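Local coordinates for protein type I polyketide synthase PikAII (Streptomyces venezuelae, PDB 3QP9) that probably epimerises the alpha-substituent of a beta-keto polyketide intermediate as a C2-type ketoreductase domain of a modular synthase, without reducing the ketone, at residues V439-T450 and P465-L475; P342-P350 and R393-S401. All coordinates share one frame; numbering follows the deposited sequence.

Contact 1: residues V439-T450 and P465-L475; sequences VAWSPWEGSRVT and PLAPATALTAL
Ala471 is the bump that two tryptophans share: its CB sits over one face of the Trp444 six-membered ring, a CH-pi contact 3.9 Å from CB to the ring centroid, and also meets Trp441 CZ3. A methyl is small enough to let both indoles close on helix 468-475. Trp444 lies along this helix in the shallow groove of Pro468, Ala471 and Leu472, with CH2 against Leu472 CD2 at 3.7 Å and CE3 near Pro468. Trp441 comes edge-on instead. Its CG lies beside the backbone N and anti to the carbonyl carbon (chi1 -63°), which sends the far rim of the indole to the helix, CH2 meeting Leu475 CB at 3.7 Å and also the carbonyl O of Ala471. Leu475 CD1 reaches further along to Val439 CG2. Leu466 fits against the same benzo edge further round, its CD2 3.5 Å from Trp441 CE3 and its CD1 against Ser442 OG, a small side chain that leaves room for the branch.

Past the tryptophans along the chain the two backbones form a single beta bridge, Trp444 with Leu466. Leu466 N gives a bond to Pro443 O at 3.1 Å, on a lone pair in the carbonyl plane, and Glu445 N gives one to Leu466 O at 2.9 Å from above the carbonyl plane. Pro465, stiff and without an N-H, lays CB against Glu445 CG and CG against Thr450 CG2. Beside the bridge, Ser447 donates through both N and OG to Trp444 O, closing a type II turn with Gly446 at its left-handed third position. Strand 435-441 and its loop thus meet the start of helix 468-481, beyond helix 453-460, in the ketoreductase Rossmann fold.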
loop_
_atom_site.group_PDB
_atom_site.type_symbol
_atom_site.label_atom_id
_atom_site.label_comp_id
_atom_site.label_asym_id
_atom_site.label_seq_id
_atom_site.Cartn_x
_atom_site.Cartn_y
_atom_site.Cartn_z
ATOM N N VAL A 439 5.822 -3.616 8.103
ATOM C CA VAL A 439 6.808 -2.543 8.268
ATOM C C VAL A 439 7.192 -1.909 6.909
ATOM O O VAL A 439 7.689 -2.588 5.985
ATOM C CB VAL A 439 8.063 -3.035 8.979
ATOM C CG1 VAL A 439 9.002 -1.904 9.133
ATOM C CG2 VAL A 439 7.693 -3.578 10.456
ATOM N N ALA A 440 6.986 -0.595 6.763
ATOM C CA ALA A 440 7.276 0.048 5.454
ATOM C C ALA A 440 8.675 0.621 5.538
ATOM O O ALA A 440 8.897 1.574 6.203
ATOM C CB ALA A 440 6.293 1.153 5.200
ATOM N N TRP A 441 9.611 0.096 4.772
ATOM C CA TRP A 441 11.016 0.454 4.872
ATOM C C TRP A 441 11.456 1.380 3.779
ATOM O O TRP A 441 10.947 1.354 2.638
ATOM C CB TRP A 441 11.852 -0.792 4.686
ATOM C CG TRP A 441 11.664 -1.880 5.726
ATOM C CD1 TRP A 441 10.944 -3.054 5.579
ATOM C CD2 TRP A 441 12.360 -2.006 6.985
ATOM N NE1 TRP A 441 11.094 -3.842 6.696
ATOM C CE2 TRP A 441 12.005 -3.259 7.540
ATOM C CE3 TRP A 441 13.266 -1.186 7.666
ATOM C CZ2 TRP A 441 12.501 -3.716 8.813
ATOM C CZ3 TRP A 441 13.812 -1.646 8.914
ATOM C CH2 TRP A 441 13.370 -2.857 9.493
ATOM N N SER A 442 12.413 2.231 4.121
ATOM C CA SER A 442 13.143 2.895 3.101
ATOM C C SER A 442 14.238 1.945 2.673
ATOM O O SER A 442 14.525 1.003 3.384
ATOM C CB SER A 442 13.692 4.266 3.611
ATOM O OG SER A 442 14.631 4.093 4.620
ATOM N N PRO A 443 14.866 2.173 1.493
ATOM C CA PRO A 443 15.840 1.152 1.051
ATOM C C PRO A 443 17.028 0.898 1.957
ATOM O O PRO A 443 17.628 1.823 2.490
ATOM C CB PRO A 443 16.349 1.736 -0.307
ATOM C CG PRO A 443 15.117 2.474 -0.876
ATOM C CD PRO A 443 14.522 3.113 0.421
ATOM N N TRP A 444 17.436 -0.366 2.024
ATOM C CA TRP A 444 18.603 -0.810 2.799
ATOM C C TRP A 444 19.883 -0.707 1.974
ATOM O O TRP A 444 19.863 -0.934 0.762
ATOM C CB TRP A 444 18.431 -2.259 3.108
ATOM C CG TRP A 444 17.363 -2.560 4.155
ATOM C CD1 TRP A 444 16.151 -1.887 4.365
ATOM C CD2 TRP A 444 17.364 -3.659 5.070
ATOM N NE1 TRP A 444 15.448 -2.512 5.373
ATOM C CE2 TRP A 444 16.159 -3.585 5.823
ATOM C CE3 TRP A 444 18.275 -4.702 5.333
ATOM C CZ2 TRP A 444 15.829 -4.520 6.832
ATOM C CZ3 TRP A 444 17.956 -5.622 6.351
ATOM C CH2 TRP A 444 16.735 -5.533 7.078
ATOM N N GLU A 445 20.972 -0.393 2.655
ATOM C CA GLU A 445 22.315 -0.469 2.049
ATOM C C GLU A 445 22.491 -1.727 1.235
ATOM O O GLU A 445 21.989 -2.809 1.594
ATOM C CB GLU A 445 23.398 -0.447 3.113
ATOM C CG GLU A 445 23.684 0.899 3.718
ATOM C CD GLU A 445 24.810 0.854 4.736
ATOM O OE1 GLU A 445 25.248 1.960 5.133
ATOM O OE2 GLU A 445 25.227 -0.258 5.184
ATOM N N GLY A 446 23.230 -1.573 0.143
ATOM C CA GLY A 446 23.549 -2.682 -0.706
ATOM C C GLY A 446 22.444 -2.948 -1.714
ATOM O O GLY A 446 22.707 -3.586 -2.733
ATOM N N SER A 447 21.211 -2.489 -1.457
ATOM C CA SER A 447 20.124 -2.873 -2.347
ATOM C C SER A 447 20.179 -2.084 -3.654
ATOM O O SER A 447 20.777 -0.988 -3.709
ATOM C CB SER A 447 18.750 -2.761 -1.671
ATOM O OG SER A 447 18.348 -1.421 -1.664
ATOM N N ARG A 448 19.552 -2.640 -4.699
ATOM C CA ARG A 448 19.694 -2.148 -6.089
ATOM C C ARG A 448 19.462 -0.632 -6.239
ATOM O O ARG A 448 20.303 0.053 -6.808
ATOM C CB ARG A 448 18.719 -2.905 -6.995
ATOM C CG ARG A 448 19.212 -3.215 -8.406
ATOM C CD ARG A 448 18.410 -4.402 -9.010
ATOM N NE ARG A 448 18.343 -5.590 -8.119
ATOM C CZ ARG A 448 17.326 -6.466 -8.072
ATOM N NH1 ARG A 448 16.253 -6.299 -8.857
ATOM N NH2 ARG A 448 17.363 -7.499 -7.210
ATOM N N VAL A 449 18.345 -0.109 -5.714
ATOM C CA VAL A 449 18.032 1.327 -5.808
ATOM C C VAL A 449 19.044 2.230 -5.130
ATOM O O VAL A 449 19.019 3.424 -5.330
ATOM C CB VAL A 449 16.656 1.744 -5.174
ATOM C CG1 VAL A 449 15.484 1.497 -6.109
ATOM C CG2 VAL A 449 16.470 1.134 -3.772
ATOM N N THR A 450 19.899 1.688 -4.290
ATOM C CA THR A 450 20.869 2.538 -3.662
ATOM C C THR A 450 22.090 2.693 -4.597
ATOM O O THR A 450 22.997 3.417 -4.263
ATOM C CB THR A 450 21.261 2.026 -2.252
ATOM O OG1 THR A 450 21.809 0.720 -2.380
ATOM C CG2 THR A 450 20.005 1.941 -1.350
ATOM N N PRO A 465 20.535 5.245 2.814
ATOM C CA PRO A 465 20.305 3.795 2.944
ATOM C C PRO A 465 20.558 3.277 4.338
ATOM O O PRO A 465 21.494 3.748 5.029
ATOM C CB PRO A 465 21.315 3.163 1.980
ATOM C CG PRO A 465 21.690 4.314 0.999
ATOM C CD PRO A 465 21.089 5.575 1.465
ATOM N N LEU A 466 19.668 2.365 4.749
ATOM C CA LEU A 466 19.678 1.811 6.113
ATOM C C LEU A 466 20.786 0.797 6.284
ATOM O O LEU A 466 20.815 -0.213 5.573
ATOM C CB LEU A 466 18.326 1.140 6.458
ATOM C CG LEU A 466 17.147 1.942 7.004
ATOM C CD1 LEU A 466 17.150 3.469 6.762
ATOM C CD2 LEU A 466 15.694 1.242 6.961
ATOM N N ALA A 467 21.629 0.982 7.303
ATOM C CA ALA A 467 22.528 -0.177 7.644
ATOM C C ALA A 467 21.663 -1.364 8.152
ATOM O O ALA A 467 20.696 -1.168 8.881
ATOM C CB ALA A 467 23.571 0.169 8.642
ATOM N N PRO A 468 21.998 -2.577 7.690
ATOM C CA PRO A 468 21.223 -3.791 7.912
ATOM C C PRO A 468 21.108 -4.067 9.405
ATOM O O PRO A 468 20.005 -4.297 9.896
ATOM C CB PRO A 468 22.035 -4.870 7.158
ATOM C CG PRO A 468 22.580 -4.076 5.967
ATOM C CD PRO A 468 22.913 -2.703 6.523
ATOM N N ALA A 469 22.210 -3.946 10.117
ATOM C CA ALA A 469 22.215 -4.139 11.560
ATOM C C ALA A 469 21.258 -3.209 12.331
ATOM O O ALA A 469 20.528 -3.660 13.253
ATOM C CB ALA A 469 23.655 -3.920 12.084
ATOM N N THR A 470 21.384 -1.900 12.062
ATOM C CA THR A 470 20.507 -0.887 12.607
ATOM C C THR A 470 19.034 -1.107 12.238
ATOM O O THR A 470 18.179 -1.037 13.128
ATOM C CB THR A 470 20.967 0.503 12.161
ATOM O OG1 THR A 470 22.344 0.580 12.496
ATOM C CG2 THR A 470 20.233 1.599 12.897
ATOM N N ALA A 471 18.771 -1.422 10.973
ATOM C CA ALA A 471 17.414 -1.681 10.491
ATOM C C ALA A 471 16.836 -2.870 11.262
ATOM O O ALA A 471 15.667 -2.867 11.668
ATOM C CB ALA A 471 17.403 -1.957 8.953
ATOM N N LEU A 472 17.631 -3.922 11.458
ATOM C CA LEU A 472 17.050 -5.107 12.093
ATOM C C LEU A 472 16.802 -4.809 13.559
ATOM O O LEU A 472 15.885 -5.339 14.127
ATOM C CB LEU A 472 17.913 -6.379 11.933
ATOM C CG LEU A 472 17.882 -6.929 10.514
ATOM C CD1 LEU A 472 19.053 -7.923 10.209
ATOM C CD2 LEU A 472 16.510 -7.553 10.218
ATOM N N THR A 473 17.622 -3.967 14.189
ATOM C CA THR A 473 17.340 -3.577 15.571
ATOM C C THR A 473 16.034 -2.757 15.601
ATOM O O THR A 473 15.230 -2.931 16.484
ATOM C CB THR A 473 18.550 -2.789 16.185
ATOM O OG1 THR A 473 19.680 -3.647 16.180
ATOM C CG2 THR A 473 18.268 -2.364 17.662
ATOM N N ALA A 474 15.819 -1.894 14.602
ATOM C CA ALA A 474 14.587 -1.105 14.555
ATOM C C ALA A 474 13.395 -2.040 14.385
ATOM O O ALA A 474 12.357 -1.858 15.007
ATOM C CB ALA A 474 14.668 -0.100 13.422
ATOM N N LEU A 475 13.582 -3.106 13.603
ATOM C CA LEU A 475 12.500 -4.095 13.379
ATOM C C LEU A 475 12.151 -4.769 14.698
ATOM O O LEU A 475 10.983 -4.874 15.083
ATOM C CB LEU A 475 13.009 -5.122 12.361
ATOM C CG LEU A 475 11.982 -6.248 12.115
ATOM C CD1 LEU A 475 10.606 -5.800 11.542
ATOM C CD2 LEU A 475 12.724 -7.205 11.144
#

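Contact 2: residues P342-P350 and R393-S401; sequences PLSAVLHLP and RPPVLVLFS
Leu347 and Val398 stand side by side on one face of two parallel strands, Leu347 CD2 3.6 Å from Val398 CB, while on the opposite face Val346 CG1 meets Leu397 CD1 at 3.6 Å. Branched aliphatic residues suit this middle part, since they fill the space between sheet and helices without asking for polar partners. The Val346 branch that touches is anti to its own backbone nitrogen (chi1 175°) and runs in the same direction as the leucine. Here the backbone ladder is regular: Val346 N to Val396 O is 2.7 Å and His348 N to Val398 O is 2.8 Å, both donors lying nearly along the C=O axis. Such parallel pairing, with Leu347 turned to helix 262-274 and Leu399 to helix 363-386, is the doubly wound Rossmann core of the ketoreductase. At the C-terminal end Phe400 N bonds to His348 O, and Leu349 lays CG over a face of the Phe400 ring, 3.8 Å from the ring centroid. Flat and broad, that ring offers the leucine a wide surface.

The other end is looser. Val396 N to Ser344 O stretches to 3.3 Å, with the donor out of the carbonyl plane. Pro395, whose place in the ladder calls for no N-H toward this strand, meets Leu343 CD1 with its CB at 4.0 Å. Exposed Arg393 adds a second donor to Ser344 O: its extended chain brings NH1 to a lone pair of that oxygen at 3.2 Å, the oxygen lying in the guanidinium plane, and NH2 adds a weak bond. The Ser344 hydroxyl is held instead by the backbone N of Gln249.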
loop_
_atom_site.group_PDB
_atom_site.type_symbol
_atom_site.label_atom_id
_atom_site.label_comp_id
_atom_site.label_asym_id
_atom_site.label_seq_id
_atom_site.Cartn_x
_atom_site.Cartn_y
_atom_site.Cartn_z
ATOM N N PRO A 342 6.542 -25.707 16.743
ATOM C CA PRO A 342 5.540 -25.133 15.780
ATOM C C PRO A 342 5.925 -23.745 15.282
ATOM O O PRO A 342 6.721 -23.044 15.916
ATOM C CB PRO A 342 4.240 -25.043 16.594
ATOM C CG PRO A 342 4.514 -25.736 17.883
ATOM C CD PRO A 342 5.971 -25.989 18.076
ATOM N N LEU A 343 5.313 -23.348 14.176
ATOM C CA LEU A 343 5.510 -22.014 13.660
ATOM C C LEU A 343 5.267 -20.878 14.741
ATOM O O LEU A 343 4.200 -20.783 15.319
ATOM C CB LEU A 343 4.599 -21.874 12.428
ATOM C CG LEU A 343 4.965 -21.092 11.190
ATOM C CD1 LEU A 343 3.809 -20.150 10.799
ATOM C CD2 LEU A 343 6.240 -20.372 11.346
ATOM N N SER A 344 6.292 -20.060 14.988
ATOM C CA SER A 344 6.303 -18.979 15.977
ATOM C C SER A 344 6.215 -17.595 15.262
ATOM O O SER A 344 5.597 -16.657 15.775
ATOM C CB SER A 344 7.614 -19.032 16.768
ATOM O OG SER A 344 7.644 -18.057 17.727
ATOM N N ALA A 345 6.877 -17.445 14.120
ATOM C CA ALA A 345 6.880 -16.174 13.449
ATOM C C ALA A 345 7.264 -16.342 12.008
ATOM O O ALA A 345 8.022 -17.243 11.658
ATOM C CB ALA A 345 7.818 -15.120 14.166
ATOM N N VAL A 346 6.764 -15.453 11.172
ATOM C CA VAL A 346 7.116 -15.439 9.759
ATOM C C VAL A 346 7.686 -14.047 9.357
ATOM O O VAL A 346 7.039 -13.007 9.687
ATOM C CB VAL A 346 5.841 -15.771 8.885
ATOM C CG1 VAL A 346 6.172 -15.633 7.399
ATOM C CG2 VAL A 346 5.419 -17.111 9.103
ATOM N N LEU A 347 8.873 -14.005 8.711
ATOM C CA LEU A 347 9.440 -12.812 8.186
ATOM C C LEU A 347 9.320 -12.921 6.693
ATOM O O LEU A 347 10.015 -13.705 6.075
ATOM C CB LEU A 347 10.927 -12.488 8.564
ATOM C CG LEU A 347 11.119 -12.438 10.081
ATOM C CD1 LEU A 347 12.576 -11.926 10.405
ATOM C CD2 LEU A 347 10.131 -11.471 10.706
ATOM N N HIS A 348 8.371 -12.174 6.145
ATOM C CA HIS A 348 8.106 -12.264 4.715
ATOM C C HIS A 348 8.750 -11.167 3.886
ATOM O O HIS A 348 8.342 -10.029 4.012
ATOM C CB HIS A 348 6.601 -12.414 4.388
ATOM C CG HIS A 348 6.354 -12.659 2.920
ATOM N ND1 HIS A 348 5.402 -11.972 2.191
ATOM C CD2 HIS A 348 6.958 -13.503 2.048
ATOM C CE1 HIS A 348 5.417 -12.396 0.934
ATOM N NE2 HIS A 348 6.366 -13.320 0.815
ATOM N N LEU A 349 9.716 -11.519 3.024
ATOM C CA LEU A 349 10.502 -10.535 2.268
ATOM C C LEU A 349 10.283 -10.809 0.793
ATOM O O LEU A 349 11.035 -11.580 0.201
ATOM C CB LEU A 349 12.010 -10.564 2.610
ATOM C CG LEU A 349 12.359 -10.118 4.036
ATOM C CD1 LEU A 349 12.125 -11.272 5.057
ATOM C CD2 LEU A 349 13.881 -9.617 4.081
ATOM N N PRO A 350 9.201 -10.246 0.221
ATOM C CA PRO A 350 8.924 -10.497 -1.183
ATOM C C PRO A 350 9.953 -9.889 -2.085
ATOM O O PRO A 350 10.617 -8.920 -1.705
ATOM C CB PRO A 350 7.548 -9.860 -1.409
ATOM C CG PRO A 350 7.393 -8.847 -0.330
ATOM C CD PRO A 350 8.074 -9.523 0.865
ATOM N N ARG A 393 -1.166 -20.614 20.068
ATOM C CA ARG A 393 -0.655 -19.223 19.995
ATOM C C ARG A 393 -0.611 -18.706 18.553
ATOM O O ARG A 393 -0.103 -19.409 17.700
ATOM C CB ARG A 393 0.748 -19.113 20.633
ATOM C CG ARG A 393 1.486 -17.824 20.266
ATOM C CD ARG A 393 2.806 -17.596 21.066
ATOM N NE ARG A 393 3.709 -16.538 20.512
ATOM C CZ ARG A 393 4.205 -16.472 19.250
ATOM N NH1 ARG A 393 3.891 -17.395 18.344
ATOM N NH2 ARG A 393 5.055 -15.478 18.903
ATOM N N PRO A 394 -1.126 -17.467 18.283
ATOM C CA PRO A 394 -0.978 -16.966 16.897
ATOM C C PRO A 394 0.485 -16.739 16.530
ATOM O O PRO A 394 1.212 -16.040 17.232
ATOM C CB PRO A 394 -1.746 -15.630 16.883
ATOM C CG PRO A 394 -2.234 -15.367 18.294
ATOM C CD PRO A 394 -1.612 -16.417 19.208
ATOM N N PRO A 395 0.923 -17.302 15.422
ATOM C CA PRO A 395 2.228 -16.891 14.941
ATOM C C PRO A 395 2.158 -15.389 14.559
ATOM O O PRO A 395 1.077 -14.895 14.234
ATOM C CB PRO A 395 2.432 -17.755 13.708
ATOM C CG PRO A 395 1.247 -18.785 13.743
ATOM C CD PRO A 395 0.150 -17.995 14.403
ATOM N N VAL A 396 3.279 -14.668 14.640
ATOM C CA VAL A 396 3.402 -13.324 14.118
ATOM C C VAL A 396 3.780 -13.361 12.600
ATOM O O VAL A 396 4.773 -14.022 12.195
ATOM C CB VAL A 396 4.539 -12.607 14.949
ATOM C CG1 VAL A 396 5.476 -11.724 14.104
ATOM C CG2 VAL A 396 4.004 -11.987 16.269
ATOM N N LEU A 397 3.060 -12.614 11.783
ATOM C CA LEU A 397 3.337 -12.519 10.385
ATOM C C LEU A 397 3.790 -11.086 10.091
ATOM O O LEU A 397 2.990 -10.110 10.273
ATOM C CB LEU A 397 2.095 -12.869 9.577
ATOM C CG LEU A 397 2.226 -12.642 8.038
ATOM C CD1 LEU A 397 3.270 -13.557 7.277
ATOM C CD2 LEU A 397 0.880 -12.888 7.412
ATOM N N VAL A 398 5.065 -10.951 9.722
ATOM C CA VAL A 398 5.684 -9.732 9.522
ATOM C C VAL A 398 5.920 -9.553 8.048
ATOM O O VAL A 398 6.669 -10.307 7.407
ATOM C CB VAL A 398 7.060 -9.645 10.282
ATOM C CG1 VAL A 398 7.669 -8.259 10.105
ATOM C CG2 VAL A 398 6.834 -10.004 11.727
ATOM N N LEU A 399 5.237 -8.556 7.476
ATOM C CA LEU A 399 5.397 -8.158 6.044
ATOM C C LEU A 399 6.359 -7.013 5.831
ATOM O O LEU A 399 6.288 -5.920 6.500
ATOM C CB LEU A 399 3.987 -7.751 5.542
ATOM C CG LEU A 399 2.903 -8.766 5.923
ATOM C CD1 LEU A 399 1.450 -8.325 5.323
ATOM C CD2 LEU A 399 3.262 -10.170 5.348
ATOM N N PHE A 400 7.274 -7.211 4.897
ATOM C CA PHE A 400 8.201 -6.148 4.494
ATOM C C PHE A 400 7.569 -5.356 3.353
ATOM O O PHE A 400 7.494 -5.835 2.241
ATOM C CB PHE A 400 9.580 -6.746 4.068
ATOM C CG PHE A 400 10.510 -7.034 5.245
ATOM C CD1 PHE A 400 10.041 -7.592 6.405
ATOM C CD2 PHE A 400 11.877 -6.730 5.175
ATOM C CE1 PHE A 400 10.910 -7.838 7.472
ATOM C CE2 PHE A 400 12.746 -6.959 6.263
ATOM C CZ PHE A 400 12.299 -7.482 7.387
ATOM N N SER A 401 7.142 -4.118 3.678
ATOM C CA SER A 401 6.573 -3.214 2.731
ATOM C C SER A 401 7.603 -2.100 2.483
ATOM O O SER A 401 8.811 -2.252 2.767
ATOM C CB SER A 401 5.246 -2.705 3.335
ATOM O OG SER A 401 4.622 -1.628 2.638
#

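Overall arrangement
Reading from the N terminus, contact 2 comes first: strand 343-348 leads into helix 363-386, and the chain returns as strand 396-402 to lie parallel beside the strand it left. Helix 413-426 and strand 435-441 follow, and contact 1 then closes a shorter loop that contains helix 453-460 before helix 468-481. The two closures are in series, neither nested nor crossed. They meet at the shared edge of strands 396-402 and 435-441, where Val439 probably hydrogen-bonds to Leu399 and Ser401, while the Phe400 ring packs against Trp441 and Leu475. Contact 2 pairs two neighbouring strands of the Rossmann core, and contact 1 ties helix 468-481 to the next one, strand 435-441.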